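Local structure of phosphoribosylformylglycinamidine synthase 2 (Thermus thermophilus, 3VIU) at residues A467-N472 with V541-V546; A478-Y483 with A605-I610. The protein is a large PurM-like (AIR synthase-related) enzyme of the FGAM synthase II family, whose single chain holds bound ADP and a magnesium ion. All blocks are in the same frame, centred on the assembly; numbering follows the deposited sequence.

Contact 1. Residues A467-N472 with V541-V546; sequences AEACRN and VGVVGV. With MG (magnesium ion), chain D.
Ala469 of helix 458-475 and Val543 of strand 538-548 are the nearest pair of the two segments: their CA atoms are 5.8 Å apart, and the methyl CB of Ala469 comes within 3.5 Å of Val543 CG2. Within 467-472, that methyl is the bump directed at the strand. It settles between Val541 and Val543, two residues whose side chains rise from the same face of the sheet, with Val541 CG1 4.1 Å and the carbonyl Val541 O 3.7 Å from Ala469 CB. Val543 places CG2 beside its backbone N and CG1 anti to it (chi1 169°), which lets CG2 touch both Ala469 CB and, at 3.8 Å, Cys470 SG. The short alanine is consistent with the 7.7 Å approach of the segment axes, which cross at -29°. Leu466 and Val473 of the same helix extend the cover over Val543.

Two residues on from Cys470, Asn472 OD1 binds the magnesium ion at 2.6 Å, joined by Asp430 and Asp620, while Glu468 OE1 accepts a hydrogen bond from a water that also ligates the metal. No hydrogen bond links the two segments; an apolar interface seats the sheet side of the helix while Asn472 and, through a water, Glu468 are turned to the metal.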
loop_
_atom_site.group_PDB
_atom_site.type_symbol
_atom_site.label_atom_id
_atom_site.label_comp_id
_atom_site.label_asym_id
_atom_site.label_seq_id
_atom_site.Cartn_x
_atom_site.Cartn_y
_atom_site.Cartn_z
ATOM N N ALA A 467 2.449 13.029 -1.519
ATOM C CA ALA A 467 3.634 13.873 -1.499
ATOM C C ALA A 467 4.768 13.166 -0.748
ATOM O O ALA A 467 5.854 12.969 -1.299
ATOM C CB ALA A 467 3.310 15.215 -0.834
ATOM N N GLU A 468 4.505 12.760 0.493
ATOM C CA GLU A 468 5.504 12.085 1.313
ATOM C C GLU A 468 6.068 10.841 0.628
ATOM O O GLU A 468 7.283 10.672 0.544
ATOM C CB GLU A 468 4.918 11.695 2.674
ATOM C CG GLU A 468 5.978 11.179 3.653
ATOM C CD GLU A 468 5.437 10.909 5.055
ATOM O OE1 GLU A 468 6.255 10.739 5.990
ATOM O OE2 GLU A 468 4.200 10.857 5.228
ATOM N N ALA A 469 5.191 9.971 0.140
ATOM C CA ALA A 469 5.643 8.759 -0.529
ATOM C C ALA A 469 6.575 9.109 -1.697
ATOM O O ALA A 469 7.635 8.502 -1.862
ATOM C CB ALA A 469 4.447 7.955 -1.024
ATOM N N CYS A 470 6.189 10.092 -2.501
ATOM C CA CYS A 470 7.024 10.500 -3.622
ATOM C C CYS A 470 8.334 11.117 -3.132
ATOM O O CYS A 470 9.382 10.920 -3.747
ATOM C CB CYS A 470 6.284 11.500 -4.500
ATOM S SG CYS A 470 4.934 10.775 -5.418
ATOM N N ARG A 471 8.269 11.855 -2.022
ATOM C CA ARG A 471 9.450 12.490 -1.462
ATOM C C ARG A 471 10.435 11.425 -0.991
ATOM O O ARG A 471 11.640 11.533 -1.222
ATOM C CB ARG A 471 9.071 13.399 -0.282
ATOM C CG ARG A 471 10.213 14.304 0.202
ATOM C CD ARG A 471 9.834 15.065 1.455
ATOM N NE ARG A 471 8.531 15.709 1.311
ATOM C CZ ARG A 471 7.495 15.496 2.119
ATOM N NH1 ARG A 471 6.356 16.129 1.899
ATOM N NH2 ARG A 471 7.598 14.655 3.147
ATOM N N ASN A 472 9.913 10.390 -0.340
ATOM C CA ASN A 472 10.756 9.316 0.165
ATOM C C ASN A 472 11.515 8.577 -0.921
ATOM O O ASN A 472 12.664 8.169 -0.715
ATOM C CB ASN A 472 9.930 8.334 0.983
ATOM C CG ASN A 472 9.600 8.872 2.353
ATOM O OD1 ASN A 472 10.483 9.368 3.054
ATOM N ND2 ASN A 472 8.331 8.780 2.748
ATOM N N VAL A 541 -0.785 5.439 0.503
ATOM C CA VAL A 541 -0.184 5.639 -0.802
ATOM C C VAL A 541 1.144 4.930 -0.983
ATOM O O VAL A 541 2.091 5.162 -0.236
ATOM C CB VAL A 541 0.029 7.143 -1.060
ATOM C CG1 VAL A 541 0.661 7.364 -2.432
ATOM C CG2 VAL A 541 -1.308 7.873 -0.949
ATOM N N GLY A 542 1.196 4.066 -1.992
ATOM C CA GLY A 542 2.406 3.337 -2.299
ATOM C C GLY A 542 2.959 3.904 -3.591
ATOM O O GLY A 542 2.226 4.052 -4.573
ATOM N N VAL A 543 4.243 4.240 -3.587
ATOM C CA VAL A 543 4.881 4.799 -4.762
ATOM C C VAL A 543 6.090 3.987 -5.189
ATOM O O VAL A 543 6.903 3.577 -4.363
ATOM C CB VAL A 543 5.352 6.256 -4.515
ATOM C CG1 VAL A 543 6.246 6.717 -5.671
ATOM C CG2 VAL A 543 4.150 7.176 -4.375
ATOM N N VAL A 544 6.205 3.763 -6.491
ATOM C CA VAL A 544 7.327 3.026 -7.033
ATOM C C VAL A 544 8.106 3.955 -7.950
ATOM O O VAL A 544 7.526 4.763 -8.669
ATOM C CB VAL A 544 6.868 1.783 -7.843
ATOM C CG1 VAL A 544 8.059 1.163 -8.564
ATOM C CG2 VAL A 544 6.245 0.755 -6.912
ATOM N N GLY A 545 9.428 3.840 -7.906
ATOM C CA GLY A 545 10.278 4.649 -8.756
ATOM C C GLY A 545 11.516 3.856 -9.123
ATOM O O GLY A 545 11.731 2.769 -8.593
ATOM N N VAL A 546 12.333 4.383 -10.027
ATOM C CA VAL A 546 13.544 3.684 -10.417
ATOM C C VAL A 546 14.745 4.605 -10.348
ATOM O O VAL A 546 14.603 5.828 -10.372
ATOM C CB VAL A 546 13.433 3.119 -11.843
ATOM C CG1 VAL A 546 13.182 4.249 -12.832
ATOM C CG2 VAL A 546 14.698 2.356 -12.196
HETATM MG MG MG D . 11.013 9.633 5.569
HETATM O O HOH W 1 9.005 11.080 5.448
HETATM O O HOH W 2 11.753 11.150 7.470
#

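Contact 2. Residues A478-Y483 with A605-I610; sequences AKPLAY and AIRDLI
The backbones come nearest at Ala478 and Arg607, whose CA atoms are 6.7 Å apart, where the residue just before strand 479-488 faces the side of helix 596-611. Arg607 bridges the gap by itself. Its CB is directed at the strand, and the chain then bends at chi3 (-58°), which brings the guanidinium across Lys479 and Pro480 at a slant. The aliphatic part touches first: Arg607 CD lies 3.6 Å from Lys479 CA and 3.0 Å from Ala478 O, the latter a close CH2-to-carbonyl approach. Farther out, Pro480 CD approaches Arg607 NH1 to 3.5 Å, and Lys479 CG sits 3.9 Å above the guanidinium plane, offset toward its rim. Both carbons lie over one face of the group, so the contact made there is with apolar CH2 groups.

In this PurM-like architecture strand 479-488 belongs to a mixed sheet and lies in the N-terminal-type AIR synthase-related region (428-547), and helix 596-611 lies in the C-terminal-type region (559-699), so Arg607 reaches from one region to the other. Ser474, near the end of helix 458-475, receives a hydrogen bond from Arg607 NH1, giving the guanidinium a polar hold that the 478-483 segment does not supply.

The Lys479 side chain, with CG anti to the backbone N (chi1 178°) and the chain extended beyond it, carries its ammonium away from the helix. Lys479 NZ stays 5.4 Å from Arg607 NH2, as would be expected if the like charges keep apart. On the helix's next residue, Asp608 OD2 forms a salt bridge with Arg680.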
loop_
_atom_site.group_PDB
_atom_site.type_symbol
_atom_site.label_atom_id
_atom_site.label_comp_id
_atom_site.label_asym_id
_atom_site.label_seq_id
_atom_site.Cartn_x
_atom_site.Cartn_y
_atom_site.Cartn_z
ATOM N N ALA A 478 15.533 8.152 -6.600
ATOM C CA ALA A 478 14.729 7.597 -7.679
ATOM C C ALA A 478 13.575 8.514 -8.098
ATOM O O ALA A 478 13.088 9.317 -7.303
ATOM C CB ALA A 478 14.199 6.232 -7.260
ATOM N N LYS A 479 13.147 8.391 -9.350
ATOM C CA LYS A 479 12.044 9.199 -9.849
ATOM C C LYS A 479 10.699 8.480 -9.778
ATOM O O LYS A 479 10.530 7.395 -10.345
ATOM C CB LYS A 479 12.283 9.634 -11.295
ATOM C CG LYS A 479 11.120 10.452 -11.861
ATOM C CD LYS A 479 11.442 11.019 -13.227
ATOM C CE LYS A 479 10.264 11.794 -13.799
ATOM N NZ LYS A 479 10.569 12.313 -15.172
ATOM N N PRO A 480 9.720 9.095 -9.095
ATOM C CA PRO A 480 8.366 8.558 -8.923
ATOM C C PRO A 480 7.755 8.214 -10.275
ATOM O O PRO A 480 7.633 9.079 -11.137
ATOM C CB PRO A 480 7.624 9.712 -8.250
ATOM C CG PRO A 480 8.696 10.436 -7.520
ATOM C CD PRO A 480 9.817 10.445 -8.510
ATOM N N LEU A 481 7.372 6.960 -10.465
ATOM C CA LEU A 481 6.783 6.554 -11.736
ATOM C C LEU A 481 5.262 6.505 -11.684
ATOM O O LEU A 481 4.598 6.839 -12.653
ATOM C CB LEU A 481 7.328 5.188 -12.159
ATOM C CG LEU A 481 8.838 5.144 -12.382
ATOM C CD1 LEU A 481 9.255 3.721 -12.686
ATOM C CD2 LEU A 481 9.221 6.077 -13.520
ATOM N N ALA A 482 4.717 6.087 -10.547
ATOM C CA ALA A 482 3.273 6.001 -10.371
ATOM C C ALA A 482 2.979 5.592 -8.944
ATOM O O ALA A 482 3.892 5.284 -8.186
ATOM C CB ALA A 482 2.678 4.975 -11.329
ATOM N N TYR A 483 1.709 5.589 -8.572
ATOM C CA TYR A 483 1.368 5.180 -7.227
ATOM C C TYR A 483 0.183 4.235 -7.197
ATOM O O TYR A 483 -0.463 3.996 -8.209
ATOM C CB TYR A 483 1.083 6.392 -6.342
ATOM C CG TYR A 483 -0.238 7.066 -6.599
ATOM C CD1 TYR A 483 -0.369 8.048 -7.583
ATOM C CD2 TYR A 483 -1.362 6.726 -5.847
ATOM C CE1 TYR A 483 -1.586 8.676 -7.806
ATOM C CE2 TYR A 483 -2.582 7.346 -6.062
ATOM C CZ TYR A 483 -2.690 8.317 -7.044
ATOM O OH TYR A 483 -3.910 8.896 -7.271
ATOM N N ALA A 605 14.957 18.771 -7.068
ATOM C CA ALA A 605 16.238 19.310 -6.646
ATOM C C ALA A 605 17.055 18.211 -5.968
ATOM O O ALA A 605 18.252 18.066 -6.231
ATOM C CB ALA A 605 16.036 20.472 -5.693
ATOM N N ILE A 606 16.412 17.420 -5.112
ATOM C CA ILE A 606 17.144 16.367 -4.421
ATOM C C ILE A 606 17.569 15.238 -5.359
ATOM O O ILE A 606 18.655 14.680 -5.205
ATOM C CB ILE A 606 16.347 15.800 -3.203
ATOM C CG1 ILE A 606 17.270 14.932 -2.351
ATOM C CG2 ILE A 606 15.160 14.963 -3.668
ATOM C CD1 ILE A 606 18.588 15.583 -2.019
ATOM N N ARG A 607 16.732 14.901 -6.335
ATOM C CA ARG A 607 17.113 13.851 -7.273
ATOM C C ARG A 607 18.302 14.324 -8.123
ATOM O O ARG A 607 19.243 13.562 -8.351
ATOM C CB ARG A 607 15.937 13.448 -8.179
ATOM C CG ARG A 607 14.779 12.782 -7.432
ATOM C CD ARG A 607 13.834 12.017 -8.374
ATOM N NE ARG A 607 13.254 12.863 -9.418
ATOM C CZ ARG A 607 12.123 13.551 -9.299
ATOM N NH1 ARG A 607 11.416 13.501 -8.174
ATOM N NH2 ARG A 607 11.702 14.299 -10.310
ATOM N N ASP A 608 18.267 15.576 -8.579
ATOM C CA ASP A 608 19.361 16.120 -9.383
ATOM C C ASP A 608 20.657 16.065 -8.602
ATOM O O ASP A 608 21.682 15.584 -9.094
ATOM C CB ASP A 608 19.094 17.572 -9.775
ATOM C CG ASP A 608 18.077 17.693 -10.876
ATOM O OD1 ASP A 608 17.904 16.712 -11.637
ATOM O OD2 ASP A 608 17.450 18.767 -10.994
ATOM N N LEU A 609 20.586 16.577 -7.379
ATOM C CA LEU A 609 21.711 16.616 -6.465
ATOM C C LEU A 609 22.365 15.239 -6.339
ATOM O O LEU A 609 23.591 15.115 -6.362
ATOM C CB LEU A 609 21.210 17.102 -5.102
ATOM C CG LEU A 609 21.831 18.325 -4.417
ATOM C CD1 LEU A 609 22.291 19.363 -5.421
ATOM C CD2 LEU A 609 20.803 18.907 -3.468
ATOM N N ILE A 610 21.543 14.204 -6.230
ATOM C CA ILE A 610 22.043 12.840 -6.076
ATOM C C ILE A 610 22.552 12.222 -7.390
ATOM O O ILE A 610 23.583 11.545 -7.400
ATOM C CB ILE A 610 20.943 11.936 -5.468
ATOM C CG1 ILE A 610 21.560 10.767 -4.703
ATOM C CG2 ILE A 610 20.043 11.397 -6.564
ATOM C CD1 ILE A 610 22.176 9.701 -5.577
#

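Overall arrangement
Following the chain, helix 458-475 supplies the first half of contact 1 and leads directly into strand 479-488, the first half of contact 2. Strand 538-548 then returns to close contact 1 after 68 intervening residues, and helix 596-611 closes contact 2 after 121. The segments alternate, so the two loops cross and neither nests in the other. Their centres are 9 Å apart, and they touch directly: the neighbouring antiparallel strands share probable hydrogen bonds, Val544 O to Leu481 N at 2.8 Å and Val546 O to Lys479 N at 3.1 Å. Contact 1 joins helix to sheet within the N-terminal-type region 428-547; contact 2 ties that sheet to the C-terminal-type region 559-699.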